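Local coordinates for putative TIM-barrel metal-dependent hydrolase (Mycobacterium avium subsp. paratuberculosis S397, PDB 4DZI), which is probably a metal-dependent hydrolase of the amidohydrolase superfamily, built on a TIM barrel and holding two metal ions, cadmium in this crystal, at residues C[361-365]-C[366-370]; C[108-111]-C[112-115]; C[378-381]-C[382-385]; C[120-123]-C[124-128]; C[91-94]-C[95-98]. One frame throughout, in Å; residues are numbered along the deposited sequence. Where two conformers were deposited one is given.

Interaction 1 (C[361-365]-C[366-370]). With CD (cadmium ion), chain P.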
loop_
_atom_site.group_PDB
_atom_site.type_symbol
_atom_site.label_atom_id
_atom_site.label_comp_id
_atom_site.label_asym_id
_atom_site.label_seq_id
_atom_site.Cartn_x
_atom_site.Cartn_y
_atom_site.Cartn_z
ATOM N N GLU C 361 9.352 -21.321 -4.054
ATOM C CA GLU C 361 8.803 -20.262 -4.930
ATOM C C GLU C 361 9.805 -19.773 -5.985
ATOM O O GLU C 361 9.470 -18.936 -6.846
ATOM C CB GLU C 361 8.312 -19.064 -4.081
ATOM C CG GLU C 361 9.409 -18.290 -3.310
ATOM C CD GLU C 361 9.766 -18.861 -1.934
ATOM O OE1 GLU C 361 9.301 -20.001 -1.625
ATOM O OE2 GLU C 361 10.490 -18.171 -1.129
ATOM N N GLY C 362 11.018 -20.312 -5.943
ATOM C CA GLY C 362 12.055 -19.930 -6.901
ATOM C C GLY C 362 12.037 -20.790 -8.148
ATOM O O GLY C 362 11.158 -21.648 -8.343
ATOM N N LEU C 363 12.994 -20.553 -9.039
ATOM C CA LEU C 363 13.151 -21.413 -10.208
ATOM C C LEU C 363 13.876 -22.718 -9.865
ATOM O O LEU C 363 14.888 -22.717 -9.174
ATOM C CB LEU C 363 13.952 -20.699 -11.276
ATOM C CG LEU C 363 13.390 -19.380 -11.772
ATOM C CD1 LEU C 363 14.405 -18.785 -12.759
ATOM C CD2 LEU C 363 12.022 -19.595 -12.393
ATOM N N ALA C 364 13.382 -23.830 -10.391
ATOM C CA ALA C 364 14.059 -25.105 -10.195
ATOM C C ALA C 364 15.414 -25.083 -10.884
ATOM O O ALA C 364 16.392 -25.607 -10.363
ATOM C CB ALA C 364 13.217 -26.237 -10.775
ATOM N N SER C 365 15.448 -24.484 -12.070
ATOM C CA SER C 365 16.682 -24.352 -12.845
ATOM C C SER C 365 16.964 -22.879 -13.030
ATOM O O SER C 365 16.266 -22.211 -13.779
ATOM C CB SER C 365 16.514 -24.976 -14.229
ATOM O OG SER C 365 17.662 -24.744 -15.044
ATOM N N PRO C 366 17.984 -22.376 -12.346
ATOM C CA PRO C 366 18.219 -20.926 -12.411
ATOM C C PRO C 366 18.332 -20.347 -13.832
ATOM O O PRO C 366 17.729 -19.297 -14.147
ATOM C CB PRO C 366 19.511 -20.755 -11.600
ATOM C CG PRO C 366 19.454 -21.878 -10.587
ATOM C CD PRO C 366 18.849 -23.051 -11.356
ATOM N N VAL C 367 19.119 -20.990 -14.702
ATOM C CA VAL C 367 19.289 -20.399 -16.033
ATOM C C VAL C 367 17.996 -20.409 -16.866
ATOM O O VAL C 367 17.955 -19.769 -17.915
ATOM C CB VAL C 367 20.444 -21.027 -16.856
ATOM C CG1 VAL C 367 21.800 -20.782 -16.176
ATOM C CG2 VAL C 367 20.162 -22.507 -17.135
ATOM N N SER C 368 16.952 -21.125 -16.426
ATOM C CA SER C 368 15.662 -21.071 -17.146
ATOM C C SER C 368 15.027 -19.679 -17.121
ATOM O O SER C 368 14.038 -19.426 -17.811
ATOM C CB SER C 368 14.676 -22.123 -16.618
ATOM O OG SER C 368 14.253 -21.782 -15.321
ATOM N N PHE C 369 15.602 -18.764 -16.346
ATOM C CA PHE C 369 15.140 -17.373 -16.357
ATOM C C PHE C 369 15.177 -16.834 -17.792
ATOM O O PHE C 369 14.394 -15.972 -18.148
ATOM C CB PHE C 369 16.032 -16.543 -15.431
ATOM C CG PHE C 369 15.558 -15.130 -15.180
ATOM C CD1 PHE C 369 15.936 -14.093 -16.025
ATOM C CD2 PHE C 369 14.794 -14.834 -14.056
ATOM C CE1 PHE C 369 15.541 -12.798 -15.791
ATOM C CE2 PHE C 369 14.399 -13.529 -13.807
ATOM C CZ PHE C 369 14.771 -12.512 -14.675
ATOM N N THR C 370 16.091 -17.335 -18.631
ATOM C CA THR C 370 16.184 -16.809 -19.972
ATOM C C THR C 370 14.922 -16.992 -20.814
ATOM O O THR C 370 14.734 -16.249 -21.799
ATOM C CB THR C 370 17.366 -17.426 -20.761
ATOM O OG1 THR C 370 17.211 -18.846 -20.803
ATOM C CG2 THR C 370 18.725 -17.107 -20.073
HETATM CD CD CD P . 12.344 -16.960 -1.533
HETATM O O HOH W 1 12.988 -23.737 -13.632
HETATM O O HOH W 2 12.070 -15.946 0.719
#
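L363 and S365 pack against S368 and F369 where a metal-binding loop of this TIM-barrel amidohydrolase coils into a 3-10 segment. At the start of 361-365, E361 takes no part in that packing. Its chain bends at chi2, bringing OE2 to the cadmium ion at 2.2 Å; water 2 is a further ligand, and E293, D356 and H359 bind the same ion. L363, whose backbone bonds to S355, turns toward the 3-10 segment. Its CD1 methyl lies 3.8 Å from F369 CB and near the plane of the F369 ring, at its edge, and it also rests against the carbonyl of P366. At S365 the carbonyl oxygen takes two bonds from S368. The OG hydroxyl comes in the plane of that carbonyl, 2.6 Å from S365 O, whereas the backbone N-H arrives from above the plane. The hydroxyl half of this grip follows from S368 placing OG between its own N and carbonyl carbon (chi1 70°), which folds the hydroxyl back over the turn. The same hydroxyl accepts a hydrogen bond from water 1, with S368 OG 2.9 Å from the water oxygen, and that water accepts from S365 N at 3.0 Å.

Interaction 2 (C[108-111]-C[112-115]); sequences AVMD and EQDI
E112 and Q113 lie back along the last turn of helix 103-113 against A108 and V109, and the helix then ends in a Schellman motif. E112 N makes a weak bond to A108 O. The E112 side chain bends at chi2, setting OE1 4.0 Å from V109 CG2, where the carboxylate edges up to the valine methyl. Q113 donates its N-H to V109 O in the carbonyl plane, at 2.9 Å between Q113 N and V109 O. Beyond CG its chain runs extended, laying the terminal amide beside the valine: Q113 CD is 3.6 Å from V109 CG1, the two side chains meeting at a slant. D114 breaks the helix with positive phi (64°). Its N-H returns to D111 O from above the carbonyl plane, and water 3 donates both to D111 O and to D114 OD1, tying the aspartate carboxylate to the helix end. I115 closes the motif through its N-H, with I115 N 3.0 Å from M110 O. Its CG2 methyl lies 4.0 Å from M110 CE, the two side chains crossing at about a right angle. From here the chain enters strand 115-121: I115 packs on V9 and D11 of strand 9-15, while R162 forms a salt bridge with D111 OD1 and a hydrogen bond to I115 O.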
loop_
_atom_site.group_PDB
_atom_site.type_symbol
_atom_site.label_atom_id
_atom_site.label_comp_id
_atom_site.label_asym_id
_atom_site.label_seq_id
_atom_site.Cartn_x
_atom_site.Cartn_y
_atom_site.Cartn_z
ATOM N N ALA C 108 30.009 -26.998 -6.011
ATOM C CA ALA C 108 29.874 -28.052 -7.004
ATOM C C ALA C 108 28.523 -28.030 -7.724
ATOM O O ALA C 108 28.459 -28.294 -8.907
ATOM C CB ALA C 108 30.093 -29.408 -6.341
ATOM N N VAL C 109 27.455 -27.722 -6.998
ATOM C CA VAL C 109 26.144 -27.543 -7.628
ATOM C C VAL C 109 26.119 -26.290 -8.516
ATOM O O VAL C 109 25.531 -26.329 -9.586
ATOM C CB VAL C 109 25.025 -27.511 -6.543
ATOM C CG1 VAL C 109 23.695 -27.012 -7.095
ATOM C CG2 VAL C 109 24.842 -28.923 -6.002
ATOM N N MET C 110 26.762 -25.200 -8.076
ATOM C CA MET C 110 26.882 -24.003 -8.915
ATOM C C MET C 110 27.545 -24.331 -10.249
ATOM O O MET C 110 27.134 -23.844 -11.294
ATOM C CB MET C 110 27.635 -22.869 -8.202
ATOM C CG MET C 110 26.769 -22.297 -7.056
ATOM S SD MET C 110 27.681 -21.263 -5.969
ATOM C CE MET C 110 28.273 -20.052 -7.162
ATOM N N ASP C 111 28.566 -25.187 -10.217
ATOM C CA ASP C 111 29.193 -25.597 -11.474
ATOM C C ASP C 111 28.182 -26.260 -12.426
ATOM O O ASP C 111 28.124 -25.918 -13.620
ATOM C CB ASP C 111 30.385 -26.538 -11.220
ATOM C CG ASP C 111 31.549 -25.876 -10.493
ATOM O OD1 ASP C 111 31.687 -24.644 -10.544
ATOM O OD2 ASP C 111 32.383 -26.608 -9.889
ATOM N N GLU C 112 27.382 -27.209 -11.916
ATOM C CA GLU C 112 26.338 -27.869 -12.703
ATOM C C GLU C 112 25.324 -26.860 -13.218
ATOM O O GLU C 112 24.827 -26.961 -14.318
ATOM C CB GLU C 112 25.586 -28.879 -11.816
ATOM C CG GLU C 112 26.367 -30.120 -11.425
ATOM C CD GLU C 112 26.050 -30.650 -10.027
ATOM O OE1 GLU C 112 24.865 -30.680 -9.575
ATOM O OE2 GLU C 112 27.030 -31.064 -9.379
ATOM N N GLN C 113 25.027 -25.853 -12.406
ATOM C CA GLN C 113 24.006 -24.863 -12.764
ATOM C C GLN C 113 24.509 -23.774 -13.704
ATOM O O GLN C 113 23.731 -22.946 -14.173
ATOM C CB GLN C 113 23.531 -24.172 -11.480
ATOM C CG GLN C 113 22.622 -25.040 -10.625
ATOM C CD GLN C 113 22.382 -24.427 -9.256
ATOM O OE1 GLN C 113 23.255 -23.761 -8.673
ATOM N NE2 GLN C 113 21.187 -24.711 -8.688
ATOM N N ASP C 114 25.799 -23.769 -13.941
ATOM C CA ASP C 114 26.492 -22.721 -14.720
ATOM C C ASP C 114 26.455 -21.326 -14.109
ATOM O O ASP C 114 26.452 -20.357 -14.796
ATOM C CB ASP C 114 26.090 -22.668 -16.193
ATOM C CG ASP C 114 27.282 -22.272 -17.096
ATOM O OD1 ASP C 114 28.356 -22.834 -16.908
ATOM O OD2 ASP C 114 27.153 -21.455 -17.937
ATOM N N ILE C 115 26.463 -21.281 -12.792
ATOM C CA ILE C 115 26.546 -20.011 -12.071
ATOM C C ILE C 115 28.010 -19.740 -11.668
ATOM O O ILE C 115 28.635 -20.564 -10.970
ATOM C CB ILE C 115 25.655 -20.060 -10.814
ATOM C CG1 ILE C 115 24.179 -20.233 -11.209
ATOM C CG2 ILE C 115 25.836 -18.775 -10.013
ATOM C CD1 ILE C 115 23.301 -20.533 -9.984
HETATM O O HOH W 3 29.809 -23.973 -14.787
#

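Interaction 3 (C[378-381]-C[382-385])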
loop_
_atom_site.group_PDB
_atom_site.type_symbol
_atom_site.label_atom_id
_atom_site.label_comp_id
_atom_site.label_asym_id
_atom_site.label_seq_id
_atom_site.Cartn_x
_atom_site.Cartn_y
_atom_site.Cartn_z
ATOM N N GLU C 378 20.583 -10.468 -27.853
ATOM C CA GLU C 378 21.549 -11.370 -27.219
ATOM C C GLU C 378 22.423 -10.563 -26.244
ATOM O O GLU C 378 22.758 -11.046 -25.162
ATOM C CB GLU C 378 22.425 -12.028 -28.297
ATOM C CG GLU C 378 23.249 -13.188 -27.784
ATOM C CD GLU C 378 24.151 -13.789 -28.854
ATOM O OE1 GLU C 378 24.040 -13.376 -30.028
ATOM O OE2 GLU C 378 24.965 -14.668 -28.504
ATOM N N SER C 379 22.822 -9.359 -26.616
ATOM C CA SER C 379 23.675 -8.583 -25.730
ATOM C C SER C 379 22.941 -8.018 -24.520
ATOM O O SER C 379 23.544 -7.873 -23.456
ATOM C CB SER C 379 24.456 -7.487 -26.459
ATOM O OG SER C 379 23.583 -6.604 -27.106
ATOM N N ASP C 380 21.654 -7.691 -24.664
ATOM C CA ASP C 380 20.877 -7.319 -23.482
ATOM C C ASP C 380 20.659 -8.496 -22.521
ATOM O O ASP C 380 20.604 -8.297 -21.303
ATOM C CB ASP C 380 19.495 -6.689 -23.876
ATOM C CG ASP C 380 19.607 -5.225 -24.288
ATOM O OD1 ASP C 380 20.670 -4.598 -24.080
ATOM O OD2 ASP C 380 18.606 -4.688 -24.808
ATOM N N ILE C 381 20.496 -9.699 -23.064
ATOM C CA ILE C 381 20.390 -10.897 -22.214
ATOM C C ILE C 381 21.669 -11.068 -21.415
ATOM O O ILE C 381 21.627 -11.382 -20.232
ATOM C CB ILE C 381 20.041 -12.156 -23.013
ATOM C CG1 ILE C 381 18.620 -12.007 -23.558
ATOM C CG2 ILE C 381 20.143 -13.414 -22.148
ATOM C CD1 ILE C 381 18.220 -13.034 -24.590
ATOM N N ARG C 382 22.817 -10.831 -22.052
ATOM C CA ARG C 382 24.107 -10.890 -21.328
ATOM C C ARG C 382 24.176 -9.869 -20.197
ATOM O O ARG C 382 24.743 -10.152 -19.136
ATOM C CB ARG C 382 25.276 -10.750 -22.324
ATOM C CG ARG C 382 26.653 -10.386 -21.748
ATOM C CD ARG C 382 27.322 -11.564 -21.058
ATOM N NE ARG C 382 28.687 -11.261 -20.632
ATOM C CZ ARG C 382 29.788 -11.738 -21.220
ATOM N NH1 ARG C 382 29.699 -12.533 -22.288
ATOM N NH2 ARG C 382 30.984 -11.423 -20.726
ATOM N N LYS C 383 23.526 -8.705 -20.350
ATOM C CA LYS C 383 23.515 -7.735 -19.267
ATOM C C LYS C 383 22.662 -8.262 -18.132
ATOM O O LYS C 383 23.067 -8.235 -16.971
ATOM C CB LYS C 383 22.929 -6.378 -19.698
ATOM C CG LYS C 383 23.800 -5.632 -20.698
ATOM C CD LYS C 383 23.138 -4.311 -21.047
ATOM C CE LYS C 383 24.147 -3.458 -21.822
ATOM N NZ LYS C 383 23.700 -2.054 -22.041
ATOM N N ILE C 384 21.455 -8.709 -18.471
ATOM C CA ILE C 384 20.499 -9.155 -17.443
ATOM C C ILE C 384 21.004 -10.391 -16.692
ATOM O O ILE C 384 20.883 -10.495 -15.452
ATOM C CB ILE C 384 19.136 -9.424 -18.089
ATOM C CG1 ILE C 384 18.541 -8.073 -18.538
ATOM C CG2 ILE C 384 18.188 -10.086 -17.101
ATOM C CD1 ILE C 384 17.301 -8.234 -19.389
ATOM N N MET C 385 21.602 -11.320 -17.429
ATOM C CA MET C 385 22.079 -12.562 -16.808
ATOM C C MET C 385 23.434 -12.519 -16.121
ATOM O O MET C 385 23.774 -13.417 -15.351
ATOM C CB MET C 385 22.108 -13.680 -17.867
ATOM C CG MET C 385 20.757 -14.004 -18.491
ATOM S SD MET C 385 19.481 -14.528 -17.301
ATOM C CE MET C 385 20.125 -16.067 -16.669
HETATM O O HOH W 4 21.182 -1.636 -24.151
#
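I381 and M385, one turn apart on helix 378-393, lie side by side and point the same way. The gamma methyl CG2 of I381 does the touching, 3.8 Å from M385 CG; with CG2 anti to the backbone N, this branch faces the following turn. M385 then bends at both chi2 and chi3, carrying its end away from the isoleucine. The same two residues share a short backbone bond, 2.8 Å from M385 N to I381 O, with the donor nearly in line with the carbonyl. D380 and K383 form a second parallel pair on a more polar face. The lysine runs extended beyond CG, and its CD methylene passes 3.9 Å from D380 OD1, while the charged ends remain too far apart for a salt bridge, OD1 to NZ being 4.5 Å. Water 4 spans them: it donates to D380 OD1 at 3.0 Å and accepts a weak bond from K383 NZ. The carbonyl of D380 is also covered, since I384 donates its N-H to it and lays CG1 3.5 Å from D380 O. Helical bonds from R382 to E378 and from K383 to S379 continue the ladder, which widens to a pi-type turn at 383-385. R382 leads its guanidinium away from S379 to a salt bridge with D387 and a cation-pi contact with Y7. M385 packs on F353 and T370 and I384 on L373, while M385 bonds through its backbone to I10 of strand 9-15, which joins this part of the helix to that strand.

Interaction 4 (C[120-123]-C[124-128]); sequences MLPT and FGCGV
P122 and C126 face each other across the tight bend that leaves strand 115-121, a loop following a strand of the TIM-barrel amidohydrolase at the end beside the metal site. The cysteine thiol stands over the proline, with SG 3.6 Å from P122 O and 4.1 Å from P122 CB; its SG lies anti to the carbonyl carbon (chi1 -64°), which turns the sulfur back toward the strand. The bend is closed by the N-H of C126, which reaches T123 O at 3.3 Å between C126 N and that oxygen, approaching from well above the carbonyl plane. The proline also touches the turn, its CB lying 3.9 Å from G125 N. A further bond from G127 N to F124 O, at 3.1 Å, continues the coil toward helix 128-131. In the next shell, the carboxylate of E18 accepts from three successive N-H groups round the bend: OE2 from T123 and G125, and OE1 from F124. These three bonds hold the E18 carboxylate against the backbone of the bend. T123 OG1 is bonded to the carbonyl oxygen of Y16 and to NE2 of H359, whose ND1 binds cadmium, making the threonine a second-shell partner that probably restricts the rotation of that imidazole. The carbonyls of P122 and L121 both accept weak bonds from ND1 of H15, another metal ligand. Around this bend, L121 and C126 pack on H230 of strand 227-230, T123 lies on H15 at the end of strand 9-15, and F124 packs on V36 and M38 of strand 36-40.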
loop_
_atom_site.group_PDB
_atom_site.type_symbol
_atom_site.label_atom_id
_atom_site.label_comp_id
_atom_site.label_asym_id
_atom_site.label_seq_id
_atom_site.Cartn_x
_atom_site.Cartn_y
_atom_site.Cartn_z
ATOM N N MET C 120 24.447 -15.043 -1.772
ATOM C CA MET C 120 23.900 -16.047 -0.841
ATOM C C MET C 120 23.241 -15.298 0.314
ATOM O O MET C 120 23.898 -14.516 1.025
ATOM C CB MET C 120 25.000 -16.986 -0.315
ATOM C CG MET C 120 25.437 -18.035 -1.339
ATOM S SD MET C 120 24.160 -19.262 -1.769
ATOM C CE MET C 120 23.951 -20.020 -0.176
ATOM N N LEU C 121 21.931 -15.506 0.464
ATOM C CA LEU C 121 21.094 -14.639 1.281
ATOM C C LEU C 121 20.366 -15.506 2.303
ATOM O O LEU C 121 20.152 -16.681 2.062
ATOM C CB LEU C 121 20.062 -13.913 0.376
ATOM C CG LEU C 121 20.703 -13.244 -0.845
ATOM C CD1 LEU C 121 19.648 -12.581 -1.703
ATOM C CD2 LEU C 121 21.703 -12.177 -0.422
ATOM N N PRO C 122 19.969 -14.918 3.443
ATOM C CA PRO C 122 19.400 -15.689 4.527
ATOM C C PRO C 122 17.983 -16.166 4.239
ATOM O O PRO C 122 17.290 -15.648 3.342
ATOM C CB PRO C 122 19.346 -14.690 5.713
ATOM C CG PRO C 122 20.078 -13.471 5.271
ATOM C CD PRO C 122 19.960 -13.482 3.753
ATOM N N THR C 123 17.557 -17.159 5.018
ATOM C CA THR C 123 16.178 -17.618 4.995
ATOM C C THR C 123 15.554 -17.273 6.351
ATOM O O THR C 123 14.797 -16.299 6.468
ATOM C CB THR C 123 16.069 -19.119 4.617
ATOM O OG1 THR C 123 16.645 -19.292 3.303
ATOM C CG2 THR C 123 14.587 -19.543 4.582
ATOM N N PHE C 124 15.903 -18.033 7.382
ATOM C CA PHE C 124 15.495 -17.677 8.752
ATOM C C PHE C 124 15.887 -16.244 9.147
ATOM O O PHE C 124 15.134 -15.567 9.829
ATOM C CB PHE C 124 16.120 -18.692 9.726
ATOM C CG PHE C 124 15.818 -18.436 11.182
ATOM C CD1 PHE C 124 14.592 -18.783 11.734
ATOM C CD2 PHE C 124 16.782 -17.863 12.003
ATOM C CE1 PHE C 124 14.321 -18.544 13.074
ATOM C CE2 PHE C 124 16.522 -17.645 13.356
ATOM C CZ PHE C 124 15.289 -17.978 13.891
ATOM N N GLY C 125 17.068 -15.768 8.751
ATOM C CA GLY C 125 17.559 -14.506 9.243
ATOM C C GLY C 125 16.671 -13.325 8.835
ATOM O O GLY C 125 16.722 -12.274 9.477
ATOM N N CYS C 126 15.893 -13.501 7.771
ATOM C CA CYS C 126 14.994 -12.416 7.274
ATOM C C CYS C 126 13.757 -12.197 8.162
ATOM O O CYS C 126 12.967 -11.265 7.874
ATOM C CB CYS C 126 14.563 -12.652 5.828
ATOM S SG CYS C 126 15.998 -12.595 4.700
ATOM N N GLY C 127 13.570 -13.011 9.201
ATOM C CA GLY C 127 12.473 -12.787 10.172
ATOM C C GLY C 127 12.907 -12.310 11.546
ATOM O O GLY C 127 12.052 -11.991 12.379
ATOM N N VAL C 128 14.212 -12.319 11.825
ATOM C CA VAL C 128 14.668 -12.107 13.202
ATOM C C VAL C 128 14.500 -10.657 13.654
ATOM O O VAL C 128 14.075 -10.392 14.790
ATOM C CB VAL C 128 16.099 -12.623 13.400
ATOM C CG1 VAL C 128 16.618 -12.261 14.796
ATOM C CG2 VAL C 128 16.128 -14.139 13.204
#

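Interaction 5 (C[91-94]-C[95-98])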
loop_
_atom_site.group_PDB
_atom_site.type_symbol
_atom_site.label_atom_id
_atom_site.label_comp_id
_atom_site.label_asym_id
_atom_site.label_seq_id
_atom_site.Cartn_x
_atom_site.Cartn_y
_atom_site.Cartn_z
ATOM N N VAL C 91 8.390 -32.348 -0.588
ATOM C CA VAL C 91 9.551 -32.157 0.305
ATOM C C VAL C 91 10.542 -33.305 0.140
ATOM O O VAL C 91 10.204 -34.365 -0.390
ATOM C CB VAL C 91 9.207 -31.997 1.813
ATOM C CG1 VAL C 91 8.365 -30.738 2.089
ATOM C CG2 VAL C 91 8.551 -33.252 2.381
ATOM N N GLU C 92 11.758 -33.069 0.612
ATOM C CA GLU C 92 12.874 -34.016 0.501
ATOM C C GLU C 92 13.601 -34.024 1.820
ATOM O O GLU C 92 13.399 -33.143 2.660
ATOM C CB GLU C 92 13.870 -33.512 -0.557
ATOM C CG GLU C 92 13.291 -33.484 -1.968
ATOM C CD GLU C 92 14.301 -33.044 -3.005
ATOM O OE1 GLU C 92 14.502 -31.810 -3.192
ATOM O OE2 GLU C 92 14.897 -33.942 -3.650
ATOM N N ARG C 93 14.481 -35.001 2.021
ATOM C CA ARG C 93 15.350 -35.025 3.200
ATOM C C ARG C 93 16.468 -33.989 3.087
ATOM O O ARG C 93 17.160 -33.919 2.060
ATOM C CB ARG C 93 15.951 -36.430 3.369
ATOM C CG ARG C 93 14.909 -37.534 3.500
ATOM C CD ARG C 93 15.558 -38.912 3.647
ATOM N NE ARG C 93 14.871 -39.716 4.652
ATOM C CZ ARG C 93 13.649 -40.217 4.504
ATOM N NH1 ARG C 93 13.103 -40.940 5.477
ATOM N NH2 ARG C 93 12.977 -40.009 3.379
ATOM N N LEU C 94 16.663 -33.198 4.141
ATOM C CA LEU C 94 17.702 -32.185 4.128
ATOM C C LEU C 94 19.098 -32.787 3.903
ATOM O O LEU C 94 19.909 -32.215 3.193
ATOM C CB LEU C 94 17.692 -31.375 5.428
ATOM C CG LEU C 94 18.736 -30.233 5.530
ATOM C CD1 LEU C 94 18.536 -29.191 4.431
ATOM C CD2 LEU C 94 18.609 -29.551 6.878
ATOM N N ALA C 95 19.361 -33.950 4.483
ATOM C CA ALA C 95 20.653 -34.591 4.309
ATOM C C ALA C 95 20.929 -34.993 2.851
ATOM O O ALA C 95 22.096 -35.214 2.487
ATOM C CB ALA C 95 20.786 -35.791 5.242
ATOM N N ASP C 96 19.889 -35.111 2.018
ATOM C CA ASP C 96 20.125 -35.394 0.581
ATOM C C ASP C 96 20.633 -34.163 -0.195
ATOM O O ASP C 96 21.010 -34.254 -1.368
ATOM C CB ASP C 96 18.885 -35.971 -0.078
ATOM C CG ASP C 96 18.616 -37.415 0.363
ATOM O OD1 ASP C 96 19.499 -37.998 1.029
ATOM O OD2 ASP C 96 17.525 -37.928 0.070
ATOM N N HIS C 97 20.641 -33.018 0.480
ATOM C CA HIS C 97 21.041 -31.745 -0.134
ATOM C C HIS C 97 22.014 -30.963 0.665
ATOM O O HIS C 97 21.711 -29.866 1.149
ATOM C CB HIS C 97 19.802 -30.916 -0.461
ATOM C CG HIS C 97 18.959 -31.575 -1.504
ATOM N ND1 HIS C 97 19.257 -31.510 -2.814
ATOM C CD2 HIS C 97 17.877 -32.452 -1.390
ATOM C CE1 HIS C 97 18.372 -32.253 -3.509
ATOM N NE2 HIS C 97 17.537 -32.827 -2.638
ATOM N N PRO C 98 23.223 -31.489 0.840
ATOM C CA PRO C 98 24.230 -30.799 1.598
ATOM C C PRO C 98 24.548 -29.415 1.047
ATOM O O PRO C 98 25.061 -28.594 1.788
ATOM C CB PRO C 98 25.477 -31.711 1.461
ATOM C CG PRO C 98 25.215 -32.544 0.267
ATOM C CD PRO C 98 23.723 -32.768 0.281
HETATM O O HOH W 5 15.525 -36.649 -0.308
#
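From the end of strand 91-92 the backbone bends through L94 into a short 3-10 turn, where R93 and L94 bond to D96 and H97. D96 N donates to R93 O at 3.0 Å and H97 N to L94 O at 2.9 Å, each donor rising well above the carbonyl plane, as expected of so tight a coil. The turn brings the H97 side chain back over the strand end. E92, extended beyond CG, reaches across to it, the two chains crossing at about a right angle. NE2 donates to E92 OE2 at 3.0 Å (N-H...O 156°), meeting that oxygen from above the carboxylate plane, with carboxylate and ring planes 59° apart. The edge of the imidazole also faces R93 O, which lies 3.8 Å from H97 CD2. R93 and D96 run side by side, R93 CB being 4.0 Å from D96 OD2; in the conformer given, their charged groups do not meet. The second ring nitrogen, H97 ND1, is hydrogen-bonded to OE2 of E99, and Y100 lies against the imidazole with its ring nearly parallel. With a carboxylate at each nitrogen, the imidazole would probably be favoured in its protonated, positively charged form.

Interactions 1 and 4 both bear on the metal site: their centres lie 20 Å apart, yet E361 of interaction 1 binds cadmium directly, while T123 of interaction 4, whose side chain is about 7 Å from a cadmium ion, bonds to H359, a ligand of the same ion as E361. Interaction 1 is also the hub of the packing. Its P366 and V367 touch interaction 2, V367 CG1 coming within 3.5 Å of Q113 O, and its F369 and T370 touch interaction 3, F369 CD1 lying 3.8 Å from M385 SD. Interactions 2 and 4 lie near the two ends of strand 115-121. Interaction 5, on the surface, touches none of the others; its centre is 33 Å from that of interaction 3.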